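PDB 6KBH: cytochrome P450 monooxygenase from Rhodococcus sp. ECU0066, which probably catalyses oxygen insertion into organic substrates at its heme, with electrons supplied through FMN and a [2Fe-2S] cluster in the same polypeptide. Local coordinates for residues L295-C309 against L407-L419. Residues are numbered along the deposited sequence; the frame is centred on the assembly and turned at random.
Sequences LRLLLEHRDVWEEIC and LEELTRRLPHMEL
W305 lies edge-on against the turn L414-M417 that follows helix 396-413. At its CB, CG stands anti to the backbone N (chi1 156°), and this carries the indole out toward that turn. CD1 passes 4.0 Å from P415 O, the same oxygen that accepts the hydrogen bond from NE1 (2.8 Å, N-H...O angle 155°) in the indole plane. Further round the ring, L414 O lies at the edge, 3.3 Å from CZ2, while L410 O and the T411 methyl CG2 come obliquely to CH2 and CZ3 at the far end of the six-membered ring. C309 SG and L299 CD2 cover opposite faces near the rim, which together with the NE1 bond limits rotation of the ring. Beyond the indole the contact is largely apolar: L298 CD1 meets L407 CD1 tip to tip at 3.6 Å, and L299 CB packs on L419 CG. The contact thus joins the end of helix 284-300, the C-terminal part of the long central helix of the P450 fold, and helix 302-310 to helix 396-413, which follows the heme-ligating C393. Helix 175-180 covers L295, L410 and M417, helix 315-325 meets I308, and strand 418-419 pairs with strand 440-442.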
ATOM      1  N   LEU A 295      -1.942  14.642 -11.743  1.00 67.56           N
ATOM      2  CA  LEU A 295      -2.929  15.684 -12.004  1.00 79.19           C
ATOM      3  C   LEU A 295      -3.236  15.808 -13.493  1.00 93.79           C
ATOM      4  O   LEU A 295      -4.402  15.948 -13.879  1.00 97.67           O
ATOM      5  CB  LEU A 295      -2.447  17.010 -11.430  1.00 82.28           C
ATOM      6  CG  LEU A 295      -2.954  17.226 -10.006  1.00 80.49           C
ATOM      7  CD1 LEU A 295      -2.137  18.286  -9.305  1.00 82.58           C
ATOM      8  CD2 LEU A 295      -4.425  17.600 -10.037  1.00 87.13           C
ATOM      9  N   ARG A 296      -2.211  15.752 -14.349  1.00 77.24           N
ATOM     10  CA  ARG A 296      -2.470  15.721 -15.786  1.00 83.19           C
ATOM     11  C   ARG A 296      -3.263  14.474 -16.163  1.00 79.97           C
ATOM     12  O   ARG A 296      -4.248  14.551 -16.904  1.00 90.84           O
ATOM     13  CB  ARG A 296      -1.151  15.783 -16.563  1.00 88.79           C
ATOM     14  CG  ARG A 296      -1.292  16.179 -18.034  1.00 91.45           C
ATOM     15  CD  ARG A 296      -1.429  14.951 -18.923  1.00 91.69           C
ATOM     16  NE  ARG A 296      -1.423  15.259 -20.352  1.00104.08           N
ATOM     17  CZ  ARG A 296      -0.450  14.911 -21.188  1.00103.68           C
ATOM     18  NH1 ARG A 296       0.607  14.248 -20.738  1.00 98.99           N
ATOM     19  NH2 ARG A 296      -0.531  15.219 -22.477  1.00 95.57           N
ATOM     20  N   LEU A 297      -2.855  13.313 -15.645  1.00 75.93           N
ATOM     21  CA  LEU A 297      -3.540  12.065 -15.971  1.00 80.90           C
ATOM     22  C   LEU A 297      -4.999  12.095 -15.530  1.00 89.38           C
ATOM     23  O   LEU A 297      -5.880  11.597 -16.241  1.00 82.34           O
ATOM     24  CB  LEU A 297      -2.808  10.893 -15.325  1.00 76.82           C
ATOM     25  CG  LEU A 297      -3.514   9.538 -15.309  1.00 80.72           C
ATOM     26  CD1 LEU A 297      -3.722   9.027 -16.721  1.00 78.30           C
ATOM     27  CD2 LEU A 297      -2.720   8.539 -14.485  1.00 84.24           C
ATOM     28  N   LEU A 298      -5.273  12.667 -14.355  1.00 92.00           N
ATOM     29  CA  LEU A 298      -6.643  12.708 -13.854  1.00 91.68           C
ATOM     30  C   LEU A 298      -7.493  13.692 -14.645  1.00 96.07           C
ATOM     31  O   LEU A 298      -8.580  13.345 -15.117  1.00102.66           O
ATOM     32  CB  LEU A 298      -6.650  13.070 -12.370  1.00 96.42           C
ATOM     33  CG  LEU A 298      -6.460  11.907 -11.402  1.00 88.08           C
ATOM     34  CD1 LEU A 298      -6.156  12.441 -10.026  1.00 83.80           C
ATOM     35  CD2 LEU A 298      -7.700  11.028 -11.376  1.00 93.79           C
ATOM     36  N   LEU A 299      -7.016  14.928 -14.805  1.00 89.59           N
ATOM     37  CA  LEU A 299      -7.792  15.926 -15.533  1.00 91.77           C
ATOM     38  C   LEU A 299      -8.004  15.559 -16.998  1.00 92.33           C
ATOM     39  O   LEU A 299      -8.763  16.253 -17.685  1.00 99.73           O
ATOM     40  CB  LEU A 299      -7.112  17.289 -15.420  1.00 86.60           C
ATOM     41  CG  LEU A 299      -6.969  17.813 -13.991  1.00 95.75           C
ATOM     42  CD1 LEU A 299      -6.242  19.146 -13.976  1.00 94.64           C
ATOM     43  CD2 LEU A 299      -8.330  17.925 -13.315  1.00 89.15           C
ATOM     44  N   GLU A 300      -7.359  14.497 -17.490  1.00 96.48           N
ATOM     45  CA  GLU A 300      -7.632  14.001 -18.836  1.00 89.13           C
ATOM     46  C   GLU A 300      -8.882  13.130 -18.865  1.00 97.18           C
ATOM     47  O   GLU A 300      -9.719  13.273 -19.764  1.00 92.07           O
ATOM     48  CB  GLU A 300      -6.429  13.221 -19.365  1.00 90.28           C
ATOM     49  CG  GLU A 300      -5.291  14.100 -19.854  1.00 99.49           C
ATOM     50  CD  GLU A 300      -4.190  13.300 -20.519  1.00104.26           C
ATOM     51  OE1 GLU A 300      -4.176  12.060 -20.361  1.00107.61           O
ATOM     52  OE2 GLU A 300      -3.345  13.910 -21.206  1.00 99.85           O
ATOM     53  N   HIS A 301      -9.020  12.219 -17.902  1.00104.95           N
ATOM     54  CA  HIS A 301     -10.261  11.476 -17.680  1.00 95.81           C
ATOM     55  C   HIS A 301     -10.986  12.191 -16.545  1.00101.54           C
ATOM     56  O   HIS A 301     -10.759  11.907 -15.371  1.00108.19           O
ATOM     57  CB  HIS A 301      -9.999  10.016 -17.319  1.00 91.39           C
ATOM     58  CG  HIS A 301      -8.943   9.345 -18.142  1.00 94.34           C
ATOM     59  ND1 HIS A 301      -7.595   9.518 -17.913  1.00 86.40           N
ATOM     60  CD2 HIS A 301      -9.039   8.460 -19.163  1.00 84.23           C
ATOM     61  CE1 HIS A 301      -6.907   8.787 -18.771  1.00 84.37           C
ATOM     62  NE2 HIS A 301      -7.760   8.136 -19.541  1.00 87.09           N
ATOM     63  N   ARG A 302     -11.868  13.131 -16.881  1.00107.19           N
ATOM     64  CA  ARG A 302     -12.443  13.940 -15.813  1.00109.56           C
ATOM     65  C   ARG A 302     -13.549  13.223 -15.044  1.00106.39           C
ATOM     66  O   ARG A 302     -13.877  13.646 -13.929  1.00104.61           O
ATOM     67  CB  ARG A 302     -12.974  15.271 -16.350  1.00106.54           C
ATOM     68  CG  ARG A 302     -12.975  16.342 -15.268  1.00108.14           C
ATOM     69  CD  ARG A 302     -13.854  17.528 -15.585  1.00103.20           C
ATOM     70  NE  ARG A 302     -14.169  18.271 -14.368  1.00115.17           N
ATOM     71  CZ  ARG A 302     -13.476  19.319 -13.938  1.00116.87           C
ATOM     72  NH1 ARG A 302     -12.423  19.731 -14.622  1.00112.55           N
ATOM     73  NH2 ARG A 302     -13.824  19.945 -12.821  1.00112.48           N
ATOM     74  N   ASP A 303     -14.133  12.159 -15.599  1.00105.24           N
ATOM     75  CA  ASP A 303     -15.125  11.400 -14.842  1.00102.41           C
ATOM     76  C   ASP A 303     -14.498  10.788 -13.596  1.00107.65           C
ATOM     77  O   ASP A 303     -15.047  10.895 -12.493  1.00106.05           O
ATOM     78  CB  ASP A 303     -15.752  10.317 -15.720  1.00101.64           C
ATOM     79  CG  ASP A 303     -14.718   9.489 -16.455  1.00113.46           C
ATOM     80  OD1 ASP A 303     -13.605  10.004 -16.695  1.00111.05           O
ATOM     81  OD2 ASP A 303     -15.018   8.323 -16.786  1.00112.70           O
ATOM     82  N   VAL A 304     -13.335  10.153 -13.753  1.00105.95           N
ATOM     83  CA  VAL A 304     -12.643   9.597 -12.597  1.00102.53           C
ATOM     84  C   VAL A 304     -12.109  10.715 -11.708  1.00 98.37           C
ATOM     85  O   VAL A 304     -11.974  10.540 -10.490  1.00116.71           O
ATOM     86  CB  VAL A 304     -11.535   8.631 -13.058  1.00 97.24           C
ATOM     87  CG1 VAL A 304     -10.547   9.329 -13.933  1.00104.75           C
ATOM     88  CG2 VAL A 304     -10.821   8.041 -11.886  1.00 97.02           C
ATOM     89  N   TRP A 305     -11.812  11.881 -12.285  1.00 95.61           N
ATOM     90  CA  TRP A 305     -11.504  13.047 -11.464  1.00101.17           C
ATOM     91  C   TRP A 305     -12.667  13.380 -10.540  1.00102.23           C
ATOM     92  O   TRP A 305     -12.490  13.531  -9.325  1.00102.79           O
ATOM     93  CB  TRP A 305     -11.166  14.243 -12.354  1.00 98.38           C
ATOM     94  CG  TRP A 305     -11.396  15.570 -11.695  1.00 94.29           C
ATOM     95  CD1 TRP A 305     -12.511  16.354 -11.797  1.00 99.52           C
ATOM     96  CD2 TRP A 305     -10.487  16.277 -10.845  1.00 88.13           C
ATOM     97  NE1 TRP A 305     -12.352  17.500 -11.058  1.00 97.68           N
ATOM     98  CE2 TRP A 305     -11.117  17.479 -10.466  1.00 91.77           C
ATOM     99  CE3 TRP A 305      -9.200  16.011 -10.367  1.00 86.13           C
ATOM    100  CZ2 TRP A 305     -10.507  18.410  -9.631  1.00 93.99           C
ATOM    101  CZ3 TRP A 305      -8.595  16.939  -9.539  1.00 83.31           C
ATOM    102  CH2 TRP A 305      -9.249  18.123  -9.179  1.00 94.45           C
ATOM    103  N   GLU A 306     -13.872  13.495 -11.104  1.00103.38           N
ATOM    104  CA  GLU A 306     -15.040  13.846 -10.304  1.00106.62           C
ATOM    105  C   GLU A 306     -15.381  12.758  -9.293  1.00104.61           C
ATOM    106  O   GLU A 306     -15.979  13.048  -8.250  1.00 91.66           O
ATOM    107  CB  GLU A 306     -16.234  14.111 -11.220  1.00103.17           C
ATOM    108  CG  GLU A 306     -16.332  15.539 -11.725  1.00105.99           C
ATOM    109  CD  GLU A 306     -17.225  15.657 -12.942  1.00113.73           C
ATOM    110  OE1 GLU A 306     -18.178  14.855 -13.054  1.00116.41           O
ATOM    111  OE2 GLU A 306     -16.972  16.540 -13.789  1.00106.23           O
ATOM    112  N   GLU A 307     -15.021  11.507  -9.587  1.00100.75           N
ATOM    113  CA  GLU A 307     -15.222  10.435  -8.619  1.00100.48           C
ATOM    114  C   GLU A 307     -14.412  10.687  -7.354  1.00105.20           C
ATOM    115  O   GLU A 307     -14.926  10.562  -6.237  1.00102.59           O
ATOM    116  CB  GLU A 307     -14.851   9.090  -9.239  1.00 93.86           C
ATOM    117  CG  GLU A 307     -16.005   8.395  -9.931  1.00103.38           C
ATOM    118  CD  GLU A 307     -15.676   6.967 -10.311  1.00112.19           C
ATOM    119  OE1 GLU A 307     -14.476   6.629 -10.367  1.00119.04           O
ATOM    120  OE2 GLU A 307     -16.616   6.180 -10.553  1.00115.05           O
ATOM    121  N   ILE A 308     -13.134  11.042  -7.515  1.00107.99           N
ATOM    122  CA  ILE A 308     -12.309  11.402  -6.364  1.00104.96           C
ATOM    123  C   ILE A 308     -12.912  12.594  -5.633  1.00102.03           C
ATOM    124  O   ILE A 308     -12.856  12.683  -4.400  1.00103.93           O
ATOM    125  CB  ILE A 308     -10.862  11.681  -6.815  1.00104.04           C
ATOM    126  CG1 ILE A 308     -10.209  10.407  -7.352  1.00 96.46           C
ATOM    127  CG2 ILE A 308     -10.040  12.242  -5.672  1.00101.67           C
ATOM    128  CD1 ILE A 308      -8.789  10.612  -7.838  1.00 98.42           C
ATOM    129  N   CYS A 309     -13.512  13.525  -6.380  1.00104.61           N
ATOM    130  CA  CYS A 309     -14.146  14.681  -5.759  1.00101.28           C
ATOM    131  C   CYS A 309     -15.356  14.281  -4.924  1.00107.62           C
ATOM    132  O   CYS A 309     -15.667  14.950  -3.930  1.00111.11           O
ATOM    133  CB  CYS A 309     -14.549  15.694  -6.829  1.00110.30           C
ATOM    134  SG  CYS A 309     -13.159  16.336  -7.796  1.00110.85           S
ATOM    135  N   LEU A 407      -3.438  15.628  -3.623  1.00 92.89           N
ATOM    136  CA  LEU A 407      -4.638  15.248  -4.340  1.00 96.37           C
ATOM    137  C   LEU A 407      -5.875  15.205  -3.454  1.00102.70           C
ATOM    138  O   LEU A 407      -6.967  14.955  -3.969  1.00112.20           O
ATOM    139  CB  LEU A 407      -4.436  13.891  -5.022  1.00101.20           C
ATOM    140  CG  LEU A 407      -5.503  13.446  -6.026  1.00105.83           C
ATOM    141  CD1 LEU A 407      -5.643  14.468  -7.153  1.00114.64           C
ATOM    142  CD2 LEU A 407      -5.212  12.057  -6.567  1.00101.73           C
ATOM    143  N   GLU A 408      -5.775  15.434  -2.145  1.00 99.62           N
ATOM    144  CA  GLU A 408      -7.075  15.621  -1.515  1.00101.25           C
ATOM    145  C   GLU A 408      -7.448  17.095  -1.446  1.00 99.48           C
ATOM    146  O   GLU A 408      -8.604  17.440  -1.708  1.00100.72           O
ATOM    147  CB  GLU A 408      -7.156  14.958  -0.129  1.00101.52           C
ATOM    148  CG  GLU A 408      -6.295  15.490   0.986  1.00105.65           C
ATOM    149  CD  GLU A 408      -6.963  15.305   2.345  1.00102.16           C
ATOM    150  OE1 GLU A 408      -8.109  15.773   2.518  1.00104.90           O
ATOM    151  OE2 GLU A 408      -6.340  14.703   3.243  1.00 94.46           O
ATOM    152  N   GLU A 409      -6.488  17.982  -1.176  1.00101.58           N
ATOM    153  CA  GLU A 409      -6.816  19.402  -1.111  1.00106.78           C
ATOM    154  C   GLU A 409      -7.307  19.929  -2.455  1.00109.01           C
ATOM    155  O   GLU A 409      -8.268  20.706  -2.507  1.00113.45           O
ATOM    156  CB  GLU A 409      -5.617  20.217  -0.636  1.00101.74           C
ATOM    157  CG  GLU A 409      -6.021  21.651  -0.342  1.00109.61           C
ATOM    158  CD  GLU A 409      -4.972  22.447   0.397  1.00117.69           C
ATOM    159  OE1 GLU A 409      -3.818  21.984   0.495  1.00117.65           O
ATOM    160  OE2 GLU A 409      -5.315  23.541   0.898  1.00120.44           O
ATOM    161  N   LEU A 410      -6.660  19.530  -3.553  1.00100.58           N
ATOM    162  CA  LEU A 410      -7.064  20.048  -4.857  1.00103.43           C
ATOM    163  C   LEU A 410      -8.381  19.442  -5.327  1.00104.66           C
ATOM    164  O   LEU A 410      -9.095  20.064  -6.122  1.00109.42           O
ATOM    165  CB  LEU A 410      -5.960  19.812  -5.887  1.00104.49           C
ATOM    166  CG  LEU A 410      -4.577  20.338  -5.495  1.00102.00           C
ATOM    167  CD1 LEU A 410      -3.543  19.883  -6.498  1.00 96.32           C
ATOM    168  CD2 LEU A 410      -4.571  21.855  -5.367  1.00 94.67           C
ATOM    169  N   THR A 411      -8.720  18.239  -4.860  1.00100.78           N
ATOM    170  CA  THR A 411     -10.048  17.701  -5.138  1.00106.69           C
ATOM    171  C   THR A 411     -11.093  18.244  -4.176  1.00108.57           C
ATOM    172  O   THR A 411     -12.272  18.331  -4.533  1.00115.01           O
ATOM    173  CB  THR A 411     -10.038  16.176  -5.076  1.00110.34           C
ATOM    174  OG1 THR A 411      -9.746  15.748  -3.737  1.00106.42           O
ATOM    175  CG2 THR A 411      -9.010  15.619  -6.045  1.00103.36           C
ATOM    176  N   ARG A 412     -10.688  18.597  -2.956  1.00109.08           N
ATOM    177  CA  ARG A 412     -11.616  19.223  -2.021  1.00111.58           C
ATOM    178  C   ARG A 412     -11.985  20.625  -2.484  1.00109.55           C
ATOM    179  O   ARG A 412     -13.154  20.919  -2.756  1.00116.93           O
ATOM    180  CB  ARG A 412     -11.000  19.273  -0.623  1.00113.29           C
ATOM    181  CG  ARG A 412     -10.959  17.943   0.096  1.00112.64           C
ATOM    182  CD  ARG A 412     -12.208  17.705   0.914  1.00117.17           C
ATOM    183  NE  ARG A 412     -12.033  16.571   1.815  1.00117.86           N
ATOM    184  CZ  ARG A 412     -11.292  16.601   2.919  1.00120.67           C
ATOM    185  NH1 ARG A 412     -10.656  17.712   3.268  1.00122.40           N
ATOM    186  NH2 ARG A 412     -11.188  15.519   3.678  1.00111.39           N
ATOM    187  N   ARG A 413     -10.987  21.499  -2.600  1.00104.78           N
ATOM    188  CA  ARG A 413     -11.256  22.918  -2.783  1.00112.91           C
ATOM    189  C   ARG A 413     -11.636  23.255  -4.222  1.00116.52           C
ATOM    190  O   ARG A 413     -12.550  24.054  -4.448  1.00123.72           O
ATOM    191  CB  ARG A 413     -10.042  23.734  -2.334  1.00109.56           C
ATOM    192  CG  ARG A 413      -9.767  23.609  -0.842  1.00108.13           C
ATOM    193  CD  ARG A 413      -8.420  24.183  -0.433  1.00106.12           C
ATOM    194  NE  ARG A 413      -8.366  25.636  -0.536  1.00114.05           N
ATOM    195  CZ  ARG A 413      -7.363  26.377  -0.075  1.00114.65           C
ATOM    196  NH1 ARG A 413      -6.334  25.805   0.533  1.00109.52           N
ATOM    197  NH2 ARG A 413      -7.395  27.695  -0.213  1.00119.06           N
ATOM    198  N   LEU A 414     -10.962  22.663  -5.209  1.00109.43           N
ATOM    199  CA  LEU A 414     -11.152  23.020  -6.616  1.00110.74           C
ATOM    200  C   LEU A 414     -11.564  21.817  -7.459  1.00109.80           C
ATOM    201  O   LEU A 414     -10.834  21.412  -8.372  1.00108.83           O
ATOM    202  CB  LEU A 414      -9.883  23.651  -7.188  1.00112.07           C
ATOM    203  CG  LEU A 414      -9.103  24.651  -6.333  1.00115.61           C
ATOM    204  CD1 LEU A 414      -8.050  25.365  -7.160  1.00109.77           C
ATOM    205  CD2 LEU A 414     -10.054  25.656  -5.742  1.00121.00           C
ATOM    206  N   PRO A 415     -12.740  21.233  -7.202  1.00108.50           N
ATOM    207  CA  PRO A 415     -13.224  20.169  -8.095  1.00109.84           C
ATOM    208  C   PRO A 415     -13.636  20.682  -9.460  1.00108.14           C
ATOM    209  O   PRO A 415     -13.654  19.903 -10.419  1.00114.13           O
ATOM    210  CB  PRO A 415     -14.429  19.586  -7.339  1.00108.14           C
ATOM    211  CG  PRO A 415     -14.362  20.171  -5.960  1.00112.15           C
ATOM    212  CD  PRO A 415     -13.707  21.499  -6.128  1.00110.33           C
ATOM    213  N   HIS A 416     -13.973  21.967  -9.574  1.00107.12           N
ATOM    214  CA  HIS A 416     -14.347  22.605 -10.829  1.00114.89           C
ATOM    215  C   HIS A 416     -13.136  23.054 -11.645  1.00119.77           C
ATOM    216  O   HIS A 416     -13.269  23.900 -12.541  1.00111.79           O
ATOM    217  CB  HIS A 416     -15.269  23.793 -10.549  1.00109.84           C
ATOM    218  CG  HIS A 416     -14.609  24.898  -9.788  1.00108.52           C
ATOM    219  ND1 HIS A 416     -13.842  24.674  -8.666  1.00112.42           N
ATOM    220  CD2 HIS A 416     -14.603  26.237  -9.986  1.00116.68           C
ATOM    221  CE1 HIS A 416     -13.388  25.826  -8.208  1.00116.93           C
ATOM    222  NE2 HIS A 416     -13.838  26.791  -8.990  1.00117.54           N
ATOM    223  N   MET A 417     -11.963  22.511 -11.338  1.00118.42           N
ATOM    224  CA  MET A 417     -10.746  22.821 -12.070  1.00110.41           C
ATOM    225  C   MET A 417     -10.619  21.910 -13.283  1.00113.82           C
ATOM    226  O   MET A 417     -10.876  20.706 -13.201  1.00111.51           O
ATOM    227  CB  MET A 417      -9.535  22.657 -11.153  1.00108.05           C
ATOM    228  CG  MET A 417      -8.194  22.619 -11.855  1.00112.50           C
ATOM    229  SD  MET A 417      -6.930  21.806 -10.856  1.00113.78           S
ATOM    230  CE  MET A 417      -6.644  23.044  -9.594  1.00 95.78           C
ATOM    231  N   GLU A 418     -10.225  22.487 -14.419  1.00115.43           N
ATOM    232  CA  GLU A 418      -9.998  21.699 -15.622  1.00113.27           C
ATOM    233  C   GLU A 418      -8.725  22.167 -16.309  1.00109.31           C
ATOM    234  O   GLU A 418      -8.196  23.245 -16.027  1.00108.90           O
ATOM    235  CB  GLU A 418     -11.181  21.769 -16.602  1.00113.66           C
ATOM    236  CG  GLU A 418     -11.438  23.132 -17.204  1.00117.75           C
ATOM    237  CD  GLU A 418     -12.631  23.144 -18.142  1.00122.12           C
ATOM    238  OE1 GLU A 418     -13.267  22.082 -18.314  1.00128.05           O
ATOM    239  OE2 GLU A 418     -12.933  24.216 -18.710  1.00116.31           O
ATOM    240  N   LEU A 419      -8.242  21.327 -17.218  1.00108.47           N
ATOM    241  CA  LEU A 419      -7.050  21.647 -17.986  1.00109.40           C
ATOM    242  C   LEU A 419      -7.363  22.684 -19.056  1.00109.54           C
ATOM    243  O   LEU A 419      -8.407  22.628 -19.712  1.00114.65           O
ATOM    244  CB  LEU A 419      -6.488  20.385 -18.643  1.00103.25           C
ATOM    245  CG  LEU A 419      -5.585  19.481 -17.807  1.00 95.78           C
ATOM    246  CD1 LEU A 419      -5.320  18.173 -18.538  1.00 89.92           C
ATOM    247  CD2 LEU A 419      -4.291  20.194 -17.493  1.00100.65           C
TER